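Ribose transcriptional regulator (Enterococcus faecium DO, PDB 4RK1) probably represses transcription by binding regulatory DNA, as LacI-family proteins do, and carries ribose bound in its sugar pocket. Local coordinates at residues Asn139-Ala142 with Arg143-Phe147; Ala206-Ile210 with Pro211-Ser215. All coordinates share one frame; numbering follows the deposited sequence.

In the fold
Both contacts are local and sit in neighbouring parts of one lobe of this LacI-type sugar-binding fold, on elements that attach to a run of parallel strands. Contact 1 is buried: it lies within helix 138-153, which follows strand 128-133, and its Asn139 and Arg143, one turn apart, reach the bound ribose. Contact 2 is at the surface, in the loop between helix 193-205 and strand 215-218; strand 187-190 separates 215-218 from 128-133 in the sheet. Their centres are 25 Å apart. The chemistry follows the place: amide and guanidinium groups grip sugar hydroxyls in contact 1, whereas in contact 2 a carboxylate and a cis-proline shape the backbone of a turn.

Contact 1: Asn139-Ala142 with Arg143-Phe147; sequences NVHA and RIEGF. With RIB (alpha-D-ribofuranose), chain K.
Asn139 and Arg143, one turn apart near the start of helix 138-153, reach the same ribose from the helix of a beta-alpha-beta unit in the periplasmic-binding-protein fold. Asn139 ND2 gives a nearly straight hydrogen bond to O1 of the sugar (2.8 Å, 164°). Arg143 serves O2 and O3: NH1 and NH2 both donate to O3, at 2.9 and 2.8 Å, and NH2 adds a weak bond to O2. A long chain ending in a flat group with several N-H donors suits a polyol, since two of its nitrogens can hold one oxygen. A water accepts from Asn139 ND2 and from Arg143 NH2 and donates to O2, tying the two side chains together.

The next shell holds the guanidinium in place. Arg143 runs extended from CG to NE, and Val140 CG2 lies over one guanidinium face, 4.1 Å from NH1, while NE forms a salt bridge with Asp109. The chi1 of Asn139 (58°) swings its amide toward the sugar. Behind them, the small Ala142 lies against Asp109, and Val140 rests on Pro133 and Ile144 on Leu130 of strand 128-133. On the outer flank Glu145 passes across one face of His141. Glu145 CG makes a CH-pi contact with the imidazole, 3.9 Å from the ring centroid, and the carboxylate plane is inclined 34° to the ring.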
# COMPACT_ATOMS: atom_id res chain seq x y z
N ASN B 139 20.46 -4.59 -3.47
CA ASN B 139 20.12 -4.88 -2.08
C ASN B 139 19.49 -6.26 -1.93
O ASN B 139 19.78 -7.01 -0.99
CB ASN B 139 19.24 -3.78 -1.47
CG ASN B 139 17.94 -3.56 -2.21
OD1 ASN B 139 17.89 -3.59 -3.44
ND2 ASN B 139 16.86 -3.31 -1.46
N VAL B 140 18.63 -6.61 -2.89
CA VAL B 140 17.99 -7.92 -2.90
C VAL B 140 19.04 -8.99 -3.18
O VAL B 140 19.03 -10.06 -2.57
CB VAL B 140 16.83 -7.97 -3.92
CG1 VAL B 140 16.33 -9.39 -4.13
CG2 VAL B 140 15.67 -7.09 -3.43
N HIS B 141 19.95 -8.70 -4.11
CA HIS B 141 21.05 -9.62 -4.41
C HIS B 141 21.86 -9.92 -3.15
O HIS B 141 22.24 -11.05 -2.91
CB HIS B 141 21.94 -9.01 -5.49
CG HIS B 141 23.18 -9.81 -5.76
ND1 HIS B 141 23.14 -11.05 -6.36
CD2 HIS B 141 24.48 -9.53 -5.54
CE1 HIS B 141 24.38 -11.51 -6.48
NE2 HIS B 141 25.21 -10.61 -5.99
N ALA B 142 22.12 -8.89 -2.33
CA ALA B 142 22.88 -9.08 -1.11
C ALA B 142 22.15 -10.01 -0.13
O ALA B 142 22.81 -10.77 0.58
CB ALA B 142 23.19 -7.75 -0.46
N ARG B 143 20.82 -9.97 -0.10
CA ARG B 143 20.05 -10.91 0.72
C ARG B 143 20.31 -12.34 0.26
O ARG B 143 20.48 -13.26 1.07
CB ARG B 143 18.54 -10.64 0.66
CG ARG B 143 18.14 -9.24 1.08
CD ARG B 143 16.66 -8.96 0.85
NE ARG B 143 16.41 -7.52 0.96
CZ ARG B 143 15.25 -6.93 0.70
NH1 ARG B 143 14.19 -7.64 0.32
NH2 ARG B 143 15.16 -5.61 0.83
N ILE B 144 20.30 -12.53 -1.05
CA ILE B 144 20.50 -13.85 -1.63
C ILE B 144 21.91 -14.37 -1.29
O ILE B 144 22.08 -15.53 -0.92
CB ILE B 144 20.23 -13.84 -3.16
CG1 ILE B 144 18.74 -13.58 -3.43
CG2 ILE B 144 20.67 -15.15 -3.80
CD1 ILE B 144 18.41 -13.28 -4.88
N GLU B 145 22.89 -13.48 -1.37
CA GLU B 145 24.27 -13.83 -1.02
C GLU B 145 24.38 -14.24 0.45
O GLU B 145 25.05 -15.21 0.77
CB GLU B 145 25.22 -12.68 -1.33
CG GLU B 145 25.37 -12.38 -2.82
CD GLU B 145 25.92 -13.56 -3.60
OE1 GLU B 145 26.98 -14.08 -3.19
OE2 GLU B 145 25.28 -13.97 -4.60
N GLY B 146 23.71 -13.51 1.33
CA GLY B 146 23.72 -13.86 2.75
C GLY B 146 23.07 -15.20 2.99
O GLY B 146 23.52 -16.00 3.83
N PHE B 147 21.99 -15.46 2.26
CA PHE B 147 21.32 -16.75 2.32
C PHE B 147 22.25 -17.88 1.87
O PHE B 147 22.28 -18.96 2.47
CB PHE B 147 20.07 -16.72 1.46
CG PHE B 147 19.19 -17.91 1.63
CD1 PHE B 147 18.26 -17.95 2.65
CD2 PHE B 147 19.30 -18.99 0.77
CE1 PHE B 147 17.43 -19.04 2.81
CE2 PHE B 147 18.48 -20.09 0.94
CZ PHE B 147 17.55 -20.12 1.96
O5 RIB K . 9.43 -5.16 -0.35
C5 RIB K . 9.97 -4.38 -1.43
C4 RIB K . 11.41 -4.64 -1.45
O4 RIB K . 12.05 -3.86 -2.48
C3 RIB K . 11.80 -4.21 -0.04
O3 RIB K . 12.35 -5.37 0.56
C2 RIB K . 12.73 -3.04 -0.26
O2 RIB K . 13.93 -3.14 0.48
C1 RIB K . 12.87 -2.91 -1.79
O1 RIB K . 14.22 -2.95 -2.23
O HOH W 1 17.08 -3.46 1.41

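Contact 2: Ala206-Ile210 with Pro211-Ser215; sequences AGKSI and PEDYS
Asp213 folds back on Ser209 and Lys208, and its side chain can be followed outward from CB, which rests 3.3 Å from the carbonyl O of Ser209. The chi1 of Asp213, -65°, turns the carboxylate back to the same neighbour that its main chain already meets. At the tip, OD2 accepts from Ser209 N at 2.8 Å through its anti lone pair, with a fairly straight N-H approach of 155°. The same oxygen lies 3.4 Å from Lys208 CA and also touches CB and CD of that lysine, whose chain bends at chi2 and crosses the aspartate at about a right angle. OD1 is 5.0 Å from Lys208 NZ, too far for a salt bridge, though the opposite charges probably attract.

The backbone answers in the other direction: Asp213 N donates to Ser209 O at 2.9 Å. Ser209 is thus held at both its N-H and its C=O by one residue, and aspartate suits the place because its short chain brings OD2 to the N-H of Ser209, while its main-chain N-H donates to Ser209 O.

Between the two anchors the peptide bond before Pro211 is cis, a form that proline adopts far more readily than other residues. Glu212 OE1 curls back to within 3.3 Å of Ile210 C. The side chain of Ile210 packs against Tyr200 and Leu203 of helix 193-205, its CG2 also near Tyr214 O, and Tyr214 lies on Leu180 and Leu181. After the Schellman motif at Gly207, whose positive phi suits a residue without a side chain, the cis peptide makes Ser209-Glu212 a turn of type VIa, in an alpha-to-beta connection of the sugar-binding fold.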
# COMPACT_ATOMS: atom_id res chain seq x y z
N ALA B 206 -4.25 -24.76 -3.96
CA ALA B 206 -3.83 -26.12 -4.27
C ALA B 206 -4.13 -27.12 -3.14
O ALA B 206 -3.77 -28.29 -3.24
CB ALA B 206 -2.35 -26.15 -4.61
N GLY B 207 -4.77 -26.67 -2.08
CA GLY B 207 -5.14 -27.54 -0.97
C GLY B 207 -3.99 -27.84 -0.03
O GLY B 207 -4.05 -28.79 0.75
N LYS B 208 -2.94 -27.02 -0.07
CA LYS B 208 -1.79 -27.22 0.80
C LYS B 208 -1.92 -26.34 2.04
O LYS B 208 -2.75 -25.44 2.08
CB LYS B 208 -0.50 -26.93 0.04
CG LYS B 208 -0.29 -27.77 -1.20
CD LYS B 208 -0.22 -29.26 -0.89
CE LYS B 208 -0.01 -30.08 -2.16
NZ LYS B 208 0.20 -31.51 -1.82
N SER B 209 -1.11 -26.64 3.05
CA SER B 209 -1.15 -25.94 4.34
C SER B 209 0.22 -25.41 4.71
O SER B 209 1.25 -25.99 4.35
CB SER B 209 -1.62 -26.89 5.46
OG SER B 209 -2.98 -27.21 5.32
N ILE B 210 0.24 -24.29 5.44
CA ILE B 210 1.47 -23.68 5.93
C ILE B 210 1.36 -23.70 7.46
O ILE B 210 0.35 -23.24 7.99
CB ILE B 210 1.62 -22.25 5.40
CG1 ILE B 210 1.67 -22.26 3.87
CG2 ILE B 210 2.88 -21.57 5.94
CD1 ILE B 210 1.25 -20.96 3.23
N PRO B 211 2.35 -24.24 8.18
CA PRO B 211 3.63 -24.74 7.67
C PRO B 211 3.72 -26.25 7.37
O PRO B 211 4.81 -26.73 7.03
CB PRO B 211 4.57 -24.44 8.84
CG PRO B 211 3.70 -24.67 10.04
CD PRO B 211 2.33 -24.17 9.65
N GLU B 212 2.61 -26.97 7.48
CA GLU B 212 2.65 -28.43 7.41
C GLU B 212 3.26 -28.94 6.10
O GLU B 212 4.08 -29.86 6.12
CB GLU B 212 1.25 -29.03 7.62
CG GLU B 212 0.72 -28.87 9.04
CD GLU B 212 0.01 -27.54 9.30
OE1 GLU B 212 0.11 -26.60 8.49
OE2 GLU B 212 -0.65 -27.44 10.35
N ASP B 213 2.90 -28.31 4.98
CA ASP B 213 3.47 -28.68 3.67
C ASP B 213 4.68 -27.85 3.29
O ASP B 213 5.61 -28.36 2.67
CB ASP B 213 2.41 -28.56 2.58
CG ASP B 213 1.29 -29.56 2.77
OD1 ASP B 213 1.61 -30.74 2.95
OD2 ASP B 213 0.12 -29.15 2.77
N TYR B 214 4.67 -26.56 3.63
CA TYR B 214 5.80 -25.69 3.28
C TYR B 214 6.09 -24.74 4.42
O TYR B 214 5.19 -24.10 4.94
CB TYR B 214 5.49 -24.89 2.03
CG TYR B 214 5.46 -25.74 0.78
CD1 TYR B 214 6.61 -26.00 0.08
CD2 TYR B 214 4.27 -26.30 0.33
CE1 TYR B 214 6.60 -26.80 -1.06
CE2 TYR B 214 4.24 -27.10 -0.80
CZ TYR B 214 5.41 -27.35 -1.48
OH TYR B 214 5.38 -28.14 -2.60
N SER B 215 7.36 -24.65 4.79
CA SER B 215 7.83 -23.58 5.68
C SER B 215 8.16 -22.38 4.81
O SER B 215 8.85 -22.51 3.80
CB SER B 215 9.06 -24.01 6.47
OG SER B 215 8.70 -24.86 7.55